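Local structure of microcin B17-processing protein McbD (Escherichia coli str. K-12 substr. MG1655, 6GRH) at residues L157-A160 and I161-S164; R112-L116 and F117-Q121; G53-G56 and E57-R61; T325-L328 and N329-Q332; C166-M169 and E170-L174. The protein is a YcaO-family processing protein, needed to convert the inactive microcin B17 precursor McbA into the active peptide antibiotic. The protein carries 1 engineered substitution. One frame throughout, in Å; residues are numbered along the deposited sequence.

Interaction 1: residues L157-A160 and I161-S164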
loop_
_atom_site.group_PDB
_atom_site.type_symbol
_atom_site.label_atom_id
_atom_site.label_comp_id
_atom_site.label_asym_id
_atom_site.label_seq_id
_atom_site.Cartn_x
_atom_site.Cartn_y
_atom_site.Cartn_z
ATOM N N LEU E 157 -15.871 -39.278 1.132
ATOM C CA LEU E 157 -16.121 -40.471 1.924
ATOM C C LEU E 157 -14.982 -41.498 1.792
ATOM O O LEU E 157 -14.531 -42.040 2.802
ATOM C CB LEU E 157 -17.468 -41.083 1.548
ATOM C CG LEU E 157 -17.869 -42.392 2.199
ATOM C CD1 LEU E 157 -17.764 -42.352 3.714
ATOM C CD2 LEU E 157 -19.287 -42.718 1.762
ATOM N N ASN E 158 -14.505 -41.739 0.563
ATOM C CA ASN E 158 -13.395 -42.692 0.351
ATOM C C ASN E 158 -12.121 -42.253 1.070
ATOM O O ASN E 158 -11.463 -43.076 1.688
ATOM C CB ASN E 158 -13.069 -42.878 -1.136
ATOM C CG ASN E 158 -14.008 -43.834 -1.832
ATOM O OD1 ASN E 158 -14.311 -43.643 -3.013
ATOM N ND2 ASN E 158 -14.455 -44.890 -1.131
ATOM N N ASP E 159 -11.782 -40.965 0.998
ATOM C CA ASP E 159 -10.634 -40.447 1.737
ATOM C C ASP E 159 -10.829 -40.516 3.268
ATOM O O ASP E 159 -9.882 -40.802 3.992
ATOM C CB ASP E 159 -10.271 -39.027 1.297
ATOM C CG ASP E 159 -9.718 -38.971 -0.122
ATOM O OD1 ASP E 159 -9.249 -39.987 -0.668
ATOM O OD2 ASP E 159 -9.766 -37.893 -0.718
ATOM N N ALA E 160 -12.044 -40.290 3.757
ATOM C CA ALA E 160 -12.295 -40.400 5.207
ATOM C C ALA E 160 -12.133 -41.866 5.636
ATOM O O ALA E 160 -11.443 -42.145 6.625
ATOM C CB ALA E 160 -13.672 -39.837 5.599
ATOM N N ILE E 161 -12.733 -42.781 4.878
ATOM C CA ILE E 161 -12.609 -44.224 5.161
ATOM C C ILE E 161 -11.132 -44.667 5.133
ATOM O O ILE E 161 -10.672 -45.359 6.049
ATOM C CB ILE E 161 -13.454 -45.122 4.211
ATOM C CG1 ILE E 161 -14.944 -44.889 4.449
ATOM C CG2 ILE E 161 -13.163 -46.604 4.454
ATOM C CD1 ILE E 161 -15.862 -45.455 3.384
ATOM N N GLU E 162 -10.411 -44.272 4.087
ATOM C CA GLU E 162 -8.948 -44.496 3.991
ATOM C C GLU E 162 -8.190 -43.961 5.216
ATOM O O GLU E 162 -7.342 -44.659 5.771
ATOM C CB GLU E 162 -8.410 -43.853 2.709
ATOM C CG GLU E 162 -7.038 -44.317 2.263
ATOM C CD GLU E 162 -6.752 -44.005 0.797
ATOM O OE1 GLU E 162 -7.416 -43.112 0.213
ATOM O OE2 GLU E 162 -5.847 -44.653 0.225
ATOM N N GLY E 163 -8.521 -42.737 5.654
ATOM C CA GLY E 163 -7.911 -42.157 6.842
ATOM C C GLY E 163 -8.245 -42.954 8.104
ATOM O O GLY E 163 -7.385 -43.178 8.951
ATOM N N SER E 164 -9.509 -43.368 8.237
ATOM C CA SER E 164 -9.938 -44.179 9.374
ATOM C C SER E 164 -9.242 -45.551 9.366
ATOM O O SER E 164 -8.769 -46.011 10.395
ATOM C CB SER E 164 -11.448 -44.348 9.378
ATOM O OG SER E 164 -12.050 -43.156 9.854
#
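Leu-157 carries CG opposite its backbone N (chi1 176°) while Ile-161 turns CG1 away from its own carbonyl carbon (chi1 -67°), and these two settings lead their branches together one turn apart on the first turns of the alpha-helix 157-180. The Leu-157 methyl CD1 touches Ile-161 CD1 at 3.7 Å where the two side chains cross at a slant, and Ile-161 CG1 lies 3.3 Å from Leu-157 O. That same carbonyl accepts Ile-161 N at 2.8 Å in a nearly straight bond, the first of four i to i+4 bonds that end with Ser-164 N on Ala-160 O. The apolar pair faces McbB, another subunit, whose Ile-30 packs on Leu-157 and whose Ile-21 packs on Ile-161; Glu-19 of that chain also accepts from Leu-157 N. Ala-160 and Ser-164 look instead at strands 151-154 and 350-358, where Ser-164 OG is hydrogen-bonded to Gly-150 O and Thr-355 OG1. On the outer side Asp-159 and Glu-162 run alongside each other with carboxylate planes 30° apart. Their like charges probably disfavour this approach, which brings Asp-159 OD1 to 3.7 Å from Glu-162 OE1.

Interaction 2: residues R112-L116 and F117-Q121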
loop_
_atom_site.group_PDB
_atom_site.type_symbol
_atom_site.label_atom_id
_atom_site.label_comp_id
_atom_site.label_asym_id
_atom_site.label_seq_id
_atom_site.Cartn_x
_atom_site.Cartn_y
_atom_site.Cartn_z
ATOM N N ARG E 112 -25.664 -44.429 13.140
ATOM C CA ARG E 112 -25.690 -45.044 11.825
ATOM C C ARG E 112 -24.318 -45.668 11.513
ATOM O O ARG E 112 -23.285 -45.166 11.958
ATOM C CB ARG E 112 -26.118 -44.013 10.758
ATOM C CG ARG E 112 -25.039 -42.979 10.425
ATOM C CD ARG E 112 -25.550 -41.857 9.544
ATOM N NE ARG E 112 -26.372 -40.900 10.260
ATOM C CZ ARG E 112 -25.911 -39.964 11.092
ATOM N NH1 ARG E 112 -24.611 -39.845 11.388
ATOM N NH2 ARG E 112 -26.776 -39.147 11.676
ATOM N N ALA E 113 -24.321 -46.778 10.780
ATOM C CA ALA E 113 -23.085 -47.389 10.312
ATOM C C ALA E 113 -23.350 -48.284 9.118
ATOM O O ALA E 113 -24.504 -48.644 8.838
ATOM C CB ALA E 113 -22.424 -48.177 11.433
ATOM N N PHE E 114 -22.296 -48.655 8.416
ATOM C CA PHE E 114 -22.397 -49.759 7.466
ATOM C C PHE E 114 -21.241 -50.720 7.630
ATOM O O PHE E 114 -20.169 -50.330 8.084
ATOM C CB PHE E 114 -22.517 -49.250 6.020
ATOM C CG PHE E 114 -21.366 -48.397 5.547
ATOM C CD1 PHE E 114 -20.225 -48.985 4.971
ATOM C CD2 PHE E 114 -21.441 -47.013 5.599
ATOM C CE1 PHE E 114 -19.175 -48.197 4.504
ATOM C CE2 PHE E 114 -20.392 -46.230 5.139
ATOM C CZ PHE E 114 -19.263 -46.826 4.578
ATOM N N ASN E 115 -21.472 -51.981 7.277
ATOM C CA ASN E 115 -20.430 -53.001 7.322
ATOM C C ASN E 115 -19.380 -52.684 6.251
ATOM O O ASN E 115 -19.708 -52.482 5.080
ATOM C CB ASN E 115 -21.050 -54.401 7.119
ATOM C CG ASN E 115 -20.019 -55.529 7.156
ATOM O OD1 ASN E 115 -19.266 -55.746 6.200
ATOM N ND2 ASN E 115 -20.005 -56.272 8.252
ATOM N N LEU E 116 -18.117 -52.647 6.662
ATOM C CA LEU E 116 -17.006 -52.268 5.784
ATOM C C LEU E 116 -16.921 -53.100 4.485
ATOM O O LEU E 116 -16.529 -52.580 3.438
ATOM C CB LEU E 116 -15.681 -52.382 6.549
ATOM C CG LEU E 116 -14.374 -52.031 5.828
ATOM C CD1 LEU E 116 -14.371 -50.576 5.431
ATOM C CD2 LEU E 116 -13.162 -52.325 6.713
ATOM N N PHE E 117 -17.301 -54.367 4.562
ATOM C CA PHE E 117 -17.149 -55.294 3.442
ATOM C C PHE E 117 -18.418 -55.459 2.600
ATOM O O PHE E 117 -18.341 -55.464 1.372
ATOM C CB PHE E 117 -16.687 -56.648 3.961
ATOM C CG PHE E 117 -15.554 -56.557 4.941
ATOM C CD1 PHE E 117 -14.305 -56.139 4.520
ATOM C CD2 PHE E 117 -15.749 -56.868 6.282
ATOM C CE1 PHE E 117 -13.255 -56.044 5.422
ATOM C CE2 PHE E 117 -14.709 -56.776 7.189
ATOM C CZ PHE E 117 -13.456 -56.371 6.759
ATOM N N SER E 118 -19.573 -55.611 3.240
ATOM C CA SER E 118 -20.838 -55.850 2.519
ATOM C C SER E 118 -21.615 -54.566 2.191
ATOM O O SER E 118 -22.557 -54.608 1.399
ATOM C CB SER E 118 -21.739 -56.770 3.349
ATOM O OG SER E 118 -22.277 -56.071 4.455
ATOM N N LEU E 119 -21.229 -53.444 2.811
ATOM C CA LEU E 119 -21.989 -52.190 2.788
ATOM C C LEU E 119 -23.407 -52.295 3.371
ATOM O O LEU E 119 -24.210 -51.383 3.180
ATOM C CB LEU E 119 -22.012 -51.552 1.381
ATOM C CG LEU E 119 -20.639 -51.426 0.709
ATOM C CD1 LEU E 119 -20.788 -50.691 -0.615
ATOM C CD2 LEU E 119 -19.637 -50.725 1.623
ATOM N N GLU E 120 -23.680 -53.358 4.127
ATOM C CA GLU E 120 -24.979 -53.541 4.759
ATOM C C GLU E 120 -25.165 -52.466 5.843
ATOM O O GLU E 120 -24.344 -52.322 6.752
ATOM C CB GLU E 120 -25.114 -54.953 5.359
ATOM C CG GLU E 120 -26.331 -55.135 6.261
ATOM C CD GLU E 120 -26.607 -56.579 6.663
ATOM O OE1 GLU E 120 -25.721 -57.451 6.538
ATOM O OE2 GLU E 120 -27.733 -56.843 7.122
ATOM N N GLN E 121 -26.253 -51.722 5.718
ATOM C CA GLN E 121 -26.562 -50.657 6.644
ATOM C C GLN E 121 -27.068 -51.219 7.957
ATOM O O GLN E 121 -27.801 -52.196 7.982
ATOM C CB GLN E 121 -27.611 -49.732 6.054
ATOM C CG GLN E 121 -27.134 -49.030 4.794
ATOM C CD GLN E 121 -28.105 -47.964 4.358
ATOM O OE1 GLN E 121 -28.255 -46.957 5.037
ATOM N NE2 GLN E 121 -28.786 -48.187 3.232
HETATM O O HOH W 1 -26.506 -46.513 7.097
#
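Asn-115 directs its side chain into the turn that follows strand 108-115, where OD1 takes two backbone N-H groups from opposite faces of its amide plane: Phe-117 N at 2.9 Å, an Asx turn, and Ser-118 N at 3.0 Å. With CG trans to the backbone N (chi1 180°), the amide is carried over the start of the turn; its ND2 is held by Asp-336 O. The backbone closes the hairpin through Asn-115 N to Glu-120 O and Leu-119 N to Asn-115 O, and Ser-118 OG accepts from Glu-120 N at 3.1 Å, an ST turn. The Leu-119 side chain lies alongside that of Phe-114 and points the same way, its CD2 3.8 Å from Phe-114 CD1. Leu-116 slants over one face of the Phe-117 ring, CB above its centre and CD2 3.9 Å from Phe-117 CE1. Beyond the turn, Phe-114 and Gln-121 form an antiparallel non-hydrogen-bonded pair, and a water donates to Gln-121 OE1 at 2.7 Å and weakly to Ala-113 O. McbB, another subunit, supplies Asp-37 to Gln-121 NE2 and Arg-23 to Leu-116 O. A single amide oxygen thus satisfies two consecutive N-H groups, which probably stiffens the turn while Leu-116 and Phe-117 pack on helix 327-334.

Interaction 3: residues G53-G56 and E57-R61. With GOL (glycerol), chain S.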
loop_
_atom_site.group_PDB
_atom_site.type_symbol
_atom_site.label_atom_id
_atom_site.label_comp_id
_atom_site.label_asym_id
_atom_site.label_seq_id
_atom_site.Cartn_x
_atom_site.Cartn_y
_atom_site.Cartn_z
ATOM N N GLY E 53 -4.515 -30.240 7.612
ATOM C CA GLY E 53 -4.515 -31.164 8.714
ATOM C C GLY E 53 -5.043 -30.553 9.996
ATOM O O GLY E 53 -5.775 -31.222 10.721
ATOM N N ALA E 54 -4.646 -29.319 10.318
ATOM C CA ALA E 54 -5.118 -28.688 11.549
ATOM C C ALA E 54 -6.618 -28.470 11.472
ATOM O O ALA E 54 -7.315 -28.717 12.466
ATOM C CB ALA E 54 -4.413 -27.389 11.824
ATOM N N ILE E 55 -7.100 -27.991 10.315
ATOM C CA ILE E 55 -8.543 -27.787 10.096
ATOM C C ILE E 55 -9.304 -29.134 10.225
ATOM O O ILE E 55 -10.318 -29.202 10.878
ATOM C CB ILE E 55 -8.837 -27.158 8.717
ATOM C CG1 ILE E 55 -8.259 -25.745 8.623
ATOM C CG2 ILE E 55 -10.353 -27.110 8.413
ATOM C CD1 ILE E 55 -8.070 -25.286 7.196
ATOM N N GLY E 56 -8.819 -30.166 9.554
ATOM C CA GLY E 56 -9.397 -31.511 9.631
ATOM C C GLY E 56 -9.396 -32.120 11.012
ATOM O O GLY E 56 -10.393 -32.688 11.440
ATOM N N GLU E 57 -8.301 -31.958 11.743
ATOM C CA GLU E 57 -8.203 -32.406 13.128
ATOM C C GLU E 57 -9.242 -31.694 14.012
ATOM O O GLU E 57 -9.905 -32.332 14.840
ATOM C CB GLU E 57 -6.779 -32.142 13.644
ATOM C CG GLU E 57 -6.470 -32.586 15.075
ATOM C CD GLU E 57 -6.463 -34.090 15.238
ATOM O OE1 GLU E 57 -5.903 -34.774 14.369
ATOM O OE2 GLU E 57 -7.049 -34.572 16.231
ATOM N N TYR E 58 -9.393 -30.389 13.804
ATOM C CA TYR E 58 -10.394 -29.623 14.507
ATOM C C TYR E 58 -11.816 -30.124 14.194
ATOM O O TYR E 58 -12.590 -30.354 15.121
ATOM C CB TYR E 58 -10.294 -28.120 14.157
ATOM C CG TYR E 58 -11.424 -27.355 14.763
ATOM C CD1 TYR E 58 -11.429 -27.094 16.109
ATOM C CD2 TYR E 58 -12.501 -26.930 14.002
ATOM C CE1 TYR E 58 -12.473 -26.407 16.707
ATOM C CE2 TYR E 58 -13.565 -26.243 14.600
ATOM C CZ TYR E 58 -13.543 -26.000 15.944
ATOM O OH TYR E 58 -14.555 -25.312 16.540
ATOM N N PHE E 59 -12.163 -30.255 12.915
ATOM C CA PHE E 59 -13.497 -30.729 12.546
ATOM C C PHE E 59 -13.758 -32.125 13.141
ATOM O O PHE E 59 -14.847 -32.382 13.665
ATOM C CB PHE E 59 -13.691 -30.810 11.040
ATOM C CG PHE E 59 -14.286 -29.585 10.414
ATOM C CD1 PHE E 59 -15.666 -29.503 10.210
ATOM C CD2 PHE E 59 -13.481 -28.551 9.935
ATOM C CE1 PHE E 59 -16.236 -28.385 9.594
ATOM C CE2 PHE E 59 -14.038 -27.426 9.309
ATOM C CZ PHE E 59 -15.416 -27.347 9.122
ATOM N N GLU E 60 -12.756 -32.998 13.054
ATOM C CA GLU E 60 -12.872 -34.365 13.575
ATOM C C GLU E 60 -13.157 -34.378 15.082
ATOM O O GLU E 60 -14.122 -34.960 15.523
ATOM C CB GLU E 60 -11.586 -35.153 13.326
ATOM C CG GLU E 60 -11.647 -36.579 13.837
ATOM C CD GLU E 60 -10.270 -37.183 14.066
ATOM O OE1 GLU E 60 -9.441 -37.067 13.149
ATOM O OE2 GLU E 60 -10.038 -37.773 15.158
ATOM N N ARG E 61 -12.282 -33.750 15.845
ATOM C CA ARG E 61 -12.394 -33.728 17.295
ATOM C C ARG E 61 -13.626 -33.005 17.788
ATOM O O ARG E 61 -14.271 -33.461 18.746
ATOM C CB ARG E 61 -11.122 -33.157 17.925
ATOM C CG ARG E 61 -9.927 -34.048 17.595
ATOM C CD ARG E 61 -9.062 -34.376 18.792
ATOM N NE ARG E 61 -8.387 -33.172 19.210
ATOM C CZ ARG E 61 -7.099 -32.897 19.033
ATOM N NH1 ARG E 61 -6.255 -33.751 18.449
ATOM N NH2 ARG E 61 -6.643 -31.749 19.492
HETATM C C1 GOL S . -8.297 -35.416 10.440
HETATM O O1 GOL S . -9.038 -36.624 10.595
HETATM C C2 GOL S . -6.836 -35.722 10.130
HETATM O O2 GOL S . -6.750 -36.554 8.967
HETATM C C3 GOL S . -6.080 -34.421 9.870
HETATM O O3 GOL S . -4.836 -34.426 10.581
#
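Ile-55 and Phe-59 form the compact side of this stretch of alpha-helix 47-66, lying next to each other and pointing the same way. Ile-55 CG2 reaches Phe-59 CD2 at 3.8 Å, and the ring turns its edge to Ile-55 O, which lies in the ring plane 3.4 Å from Phe-59 CD2. Leu-222 of one McbB subunit packs on Ile-55, and the Phe-59 ring stacks with Phe-153. Tyr-58 packs on Ile-32 of strand 28-33, and its OH is hydrogen-bonded to Asp-34.

The opposite character appears along Gly-53, Gly-56, Glu-57 and Glu-60, all partly exposed. Here the two glycines bring no side chain, and a glycerol, probably from the crystallisation liquor, lies against the helix, its C1 3.5 Å from Gly-56 C. It gives a weak hydrogen bond to Gly-53 O through its O3 and is also hydrogen-bonded to Phe-153 N. Glu-57 bends at chi2 (68°), which swings its carboxylate round to Arg-61, one turn on, in a salt bridge between Glu-57 OE2 and Arg-61 NH1. Glu-60 stays extended, and its carboxylate receives the other end of the glycerol: glycerol O1 donates to Glu-60 OE1 at 2.6 Å.

Interaction 4: residues T325-L328 and N329-Q332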
loop_
_atom_site.group_PDB
_atom_site.type_symbol
_atom_site.label_atom_id
_atom_site.label_comp_id
_atom_site.label_asym_id
_atom_site.label_seq_id
_atom_site.Cartn_x
_atom_site.Cartn_y
_atom_site.Cartn_z
ATOM N N THR E 325 -0.871 -56.756 -1.009
ATOM C CA THR E 325 -2.065 -57.599 -0.933
ATOM C C THR E 325 -3.249 -56.711 -0.551
ATOM O O THR E 325 -3.088 -55.524 -0.247
ATOM C CB THR E 325 -1.921 -58.741 0.094
ATOM O OG1 THR E 325 -1.655 -58.170 1.373
ATOM C CG2 THR E 325 -0.808 -59.725 -0.299
ATOM N N ASN E 326 -4.443 -57.271 -0.576
ATOM C CA ASN E 326 -5.640 -56.452 -0.439
ATOM C C ASN E 326 -5.939 -56.266 1.058
ATOM O O ASN E 326 -6.150 -57.243 1.772
ATOM C CB ASN E 326 -6.770 -57.136 -1.213
ATOM C CG ASN E 326 -8.024 -56.327 -1.232
ATOM O OD1 ASN E 326 -8.776 -56.334 -0.266
ATOM N ND2 ASN E 326 -8.258 -55.609 -2.320
ATOM N N LEU E 327 -5.923 -55.023 1.541
ATOM C CA LEU E 327 -6.126 -54.766 2.979
ATOM C C LEU E 327 -7.523 -55.192 3.464
ATOM O O LEU E 327 -7.652 -55.808 4.525
ATOM C CB LEU E 327 -5.853 -53.307 3.323
ATOM C CG LEU E 327 -6.124 -52.873 4.760
ATOM C CD1 LEU E 327 -5.277 -53.661 5.728
ATOM C CD2 LEU E 327 -5.905 -51.371 4.942
ATOM N N LEU E 328 -8.553 -54.891 2.674
ATOM C CA LEU E 328 -9.921 -55.322 2.993
ATOM C C LEU E 328 -10.061 -56.847 3.055
ATOM O O LEU E 328 -10.754 -57.362 3.943
ATOM C CB LEU E 328 -10.952 -54.730 2.009
ATOM C CG LEU E 328 -11.258 -53.213 2.060
ATOM C CD1 LEU E 328 -12.424 -52.864 1.140
ATOM C CD2 LEU E 328 -11.569 -52.717 3.459
ATOM N N ASN E 329 -9.426 -57.572 2.122
ATOM C CA ASN E 329 -9.427 -59.039 2.172
ATOM C C ASN E 329 -8.725 -59.517 3.439
ATOM O O ASN E 329 -9.248 -60.364 4.152
ATOM C CB ASN E 329 -8.759 -59.676 0.929
ATOM C CG ASN E 329 -9.641 -59.610 -0.324
ATOM O OD1 ASN E 329 -10.788 -59.135 -0.293
ATOM N ND2 ASN E 329 -9.110 -60.081 -1.428
ATOM N N TYR E 330 -7.559 -58.954 3.729
ATOM C CA TYR E 330 -6.826 -59.327 4.924
ATOM C C TYR E 330 -7.699 -59.142 6.180
ATOM O O TYR E 330 -7.818 -60.044 6.999
ATOM C CB TYR E 330 -5.546 -58.507 5.035
ATOM C CG TYR E 330 -4.871 -58.632 6.378
ATOM C CD1 TYR E 330 -4.070 -59.745 6.684
ATOM C CD2 TYR E 330 -5.056 -57.650 7.359
ATOM C CE1 TYR E 330 -3.454 -59.860 7.920
ATOM C CE2 TYR E 330 -4.454 -57.758 8.598
ATOM C CZ TYR E 330 -3.658 -58.857 8.878
ATOM O OH TYR E 330 -3.057 -58.946 10.111
ATOM N N LEU E 331 -8.303 -57.967 6.323
ATOM C CA LEU E 331 -9.133 -57.685 7.504
ATOM C C LEU E 331 -10.336 -58.613 7.602
ATOM O O LEU E 331 -10.638 -59.119 8.688
ATOM C CB LEU E 331 -9.599 -56.225 7.522
ATOM C CG LEU E 331 -8.485 -55.232 7.863
ATOM C CD1 LEU E 331 -8.915 -53.799 7.616
ATOM C CD2 LEU E 331 -7.968 -55.424 9.280
ATOM N N GLN E 332 -10.999 -58.849 6.473
ATOM C CA GLN E 332 -12.185 -59.703 6.441
ATOM C C GLN E 332 -11.889 -61.144 6.842
ATOM O O GLN E 332 -12.750 -61.793 7.413
ATOM C CB GLN E 332 -12.879 -59.675 5.076
ATOM C CG GLN E 332 -14.285 -60.263 5.131
ATOM C CD GLN E 332 -15.073 -60.065 3.857
ATOM O OE1 GLN E 332 -14.514 -59.747 2.801
ATOM N NE2 GLN E 332 -16.390 -60.258 3.947
#
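Asn-326 reaches forward from the residue just before helix 327-334 to meet Asn-329, and its side chain can be followed outward from the backbone. CB lies beside the Asn-329 side chain, 3.8 Å from Asn-329 ND2 and 3.9 Å from Asn-329 CB. CG comes next, held on the far side of CB from the backbone N (chi1 -175°), which aims the amide at the first turn; it stands 3.8 Å from Asn-329 CG. At the tip, OD1 accepts from Asn-329 N at 2.8 Å, with the donor in the carbonyl plane and an angle of 155° at the hydrogen. The two amides are turned 37° against each other, and Asn-326 OD1 also lies 3.4 Å from Asn-329 OD1, where two acceptors face each other without a bond. The backbone carbonyl of Asn-326 meanwhile takes Tyr-330 N, so one residue serves two N-H groups of the opening turn.

On the other flank Leu-327 and Leu-331 pack one turn apart, Leu-327 CG 4.1 Å from Leu-331 CD1, and both lean on Met-169 of helix 157-180. Tyr-330 points elsewhere, its OH bonded to Pro-219 O. With Asn-326 as side-chain acceptor for the backbone N three residues on, the arrangement is a classic asparagine N-cap, here opening a short surface helix whose inner face packs against a longer one.

Interaction 5: residues C166-M169 and E170-L174. Engineered in segment 170-174: Arg-171 (natural residue Thr).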
loop_
_atom_site.group_PDB
_atom_site.type_symbol
_atom_site.label_atom_id
_atom_site.label_comp_id
_atom_site.label_asym_id
_atom_site.label_seq_id
_atom_site.Cartn_x
_atom_site.Cartn_y
_atom_site.Cartn_z
ATOM N N CYS E 166 -6.330 -46.293 8.052
ATOM C CA CYS E 166 -4.930 -46.078 8.393
ATOM C C CYS E 166 -4.752 -45.956 9.897
ATOM O O CYS E 166 -3.918 -46.631 10.491
ATOM C CB CYS E 166 -4.345 -44.869 7.647
ATOM S SG CYS E 166 -4.077 -45.208 5.882
ATOM N N GLU E 167 -5.589 -45.146 10.530
ATOM C CA GLU E 167 -5.518 -45.015 11.969
ATOM C C GLU E 167 -5.840 -46.322 12.694
ATOM O O GLU E 167 -5.174 -46.650 13.660
ATOM C CB GLU E 167 -6.446 -43.916 12.483
ATOM C CG GLU E 167 -6.111 -43.548 13.909
ATOM C CD GLU E 167 -6.637 -42.184 14.260
ATOM O OE1 GLU E 167 -6.053 -41.192 13.749
ATOM O OE2 GLU E 167 -7.636 -42.127 15.020
ATOM N N PHE E 168 -6.851 -47.045 12.218
ATOM C CA PHE E 168 -7.218 -48.374 12.765
ATOM C C PHE E 168 -6.027 -49.319 12.699
ATOM O O PHE E 168 -5.685 -49.957 13.689
ATOM C CB PHE E 168 -8.399 -48.950 11.974
ATOM C CG PHE E 168 -8.874 -50.309 12.438
ATOM C CD1 PHE E 168 -9.741 -50.427 13.517
ATOM C CD2 PHE E 168 -8.487 -51.460 11.761
ATOM C CE1 PHE E 168 -10.207 -51.666 13.923
ATOM C CE2 PHE E 168 -8.946 -52.712 12.169
ATOM C CZ PHE E 168 -9.821 -52.804 13.252
ATOM N N MET E 169 -5.400 -49.399 11.525
ATOM C CA MET E 169 -4.194 -50.200 11.360
ATOM C C MET E 169 -3.106 -49.757 12.329
ATOM O O MET E 169 -2.476 -50.590 12.968
ATOM C CB MET E 169 -3.673 -50.126 9.922
ATOM C CG MET E 169 -4.255 -51.196 9.034
ATOM S SD MET E 169 -3.871 -52.799 9.756
ATOM C CE MET E 169 -5.478 -53.552 9.626
ATOM N N GLU E 170 -2.909 -48.447 12.447
ATOM C CA GLU E 170 -1.880 -47.887 13.348
ATOM C C GLU E 170 -2.058 -48.361 14.793
ATOM O O GLU E 170 -1.137 -48.881 15.413
ATOM C CB GLU E 170 -1.915 -46.342 13.346
ATOM C CG GLU E 170 -1.220 -45.734 12.148
ATOM C CD GLU E 170 -1.609 -44.297 11.856
ATOM O OE1 GLU E 170 -2.157 -43.606 12.732
ATOM O OE2 GLU E 170 -1.364 -43.859 10.718
ATOM N N ARG E 171 -3.265 -48.164 15.313
ATOM C CA ARG E 171 -3.554 -48.404 16.713
ATOM C C ARG E 171 -3.615 -49.895 17.035
ATOM O O ARG E 171 -3.061 -50.326 18.050
ATOM C CB ARG E 171 -4.850 -47.679 17.139
ATOM C CG ARG E 171 -4.866 -46.171 16.853
ATOM C CD ARG E 171 -3.787 -45.427 17.622
ATOM N NE ARG E 171 -3.706 -44.021 17.226
ATOM C CZ ARG E 171 -4.462 -43.027 17.694
ATOM N NH1 ARG E 171 -5.426 -43.227 18.603
ATOM N NH2 ARG E 171 -4.253 -41.789 17.233
ATOM N N GLN E 172 -4.224 -50.690 16.154
ATOM C CA GLN E 172 -4.258 -52.142 16.364
ATOM C C GLN E 172 -2.843 -52.700 16.317
ATOM O O GLN E 172 -2.473 -53.516 17.182
ATOM C CB GLN E 172 -5.169 -52.867 15.372
ATOM C CG GLN E 172 -6.629 -52.426 15.401
ATOM C CD GLN E 172 -7.310 -52.646 16.727
ATOM O OE1 GLN E 172 -7.077 -53.669 17.410
ATOM N NE2 GLN E 172 -8.185 -51.712 17.093
ATOM N N SER E 173 -2.041 -52.229 15.357
ATOM C CA SER E 173 -0.617 -52.604 15.279
ATOM C C SER E 173 0.157 -52.214 16.530
ATOM O O SER E 173 0.968 -52.981 17.023
ATOM C CB SER E 173 0.079 -52.003 14.049
ATOM O OG SER E 173 -0.487 -52.522 12.846
ATOM N N LEU E 174 -0.110 -51.035 17.049
ATOM C CA LEU E 174 0.599 -50.532 18.219
ATOM C C LEU E 174 0.267 -51.331 19.482
ATOM O O LEU E 174 1.161 -51.602 20.285
ATOM C CB LEU E 174 0.248 -49.066 18.445
ATOM C CG LEU E 174 0.804 -48.397 19.709
ATOM C CD1 LEU E 174 2.328 -48.310 19.698
ATOM C CD2 LEU E 174 0.181 -47.029 19.890
HETATM O O HOH W 2 -3.636 -41.342 12.156
#
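Glu-167 and Arg-171, the latter an engineered residue, lie side by side with carboxylate and guanidinium stacked, their planes 8° apart. Glu-167 CD sits over one face of the guanidinium, 3.8 Å from Arg-171 NH2; the salt bridge from Glu-167 OE1 to Arg-171 NH2 is long, and no N-H points at the oxygen. At the next position of helix 157-180, Gln-172 meets Phe-168, one turn before it: Gln-172 CG, turned away from its own carbonyl carbon (chi1 -59°), lies over the centre of the Phe-168 ring, a CH-pi contact 3.8 Å from the centroid. Ser-173 doubles the grip on Met-169 O, where OG at 2.8 Å and the backbone N at 2.9 Å arrive from opposite faces of the carbonyl plane.

Around this shell, Ser-173 OG is also hydrogen-bonded to Leu-218 N, and a water donates to both Glu-167 OE1 and Glu-170 OE1. Glu-170 OE2 is taken by Tyr-247 N, Gln-172 NE2 is tied to Phe-363 O, and the Phe-168 ring has an edge-to-face partner in Phe-362.

The bridging water probably eases the repulsion of the two glutamates, while the Glu-167 and Arg-171 stack, lacking a directed bond, probably rests on charge attraction and flat packing.

Helix 157-180 carries both interaction 1 and interaction 5, which adjoin in sequence with centres 14 Å apart. The hairpin of interaction 2 reaches its first turns, Phe-114 CZ lying 3.9 Å from Ile-161 CD1, and also packs on the capped helix of interaction 4, where Leu-116 CD2 comes within 3.6 Å of Leu-328 CD2. Interaction 4 in turn rests on interaction 5, Leu-331 CD2 lying 4.1 Å from Phe-168 CE2, so these four form one connected patch. Interaction 3 stands apart: its nearest atoms are about 5 Å from interaction 5 and about 7 Å from interaction 1, and its glycerol occupies the partly exposed side of helix 47-66.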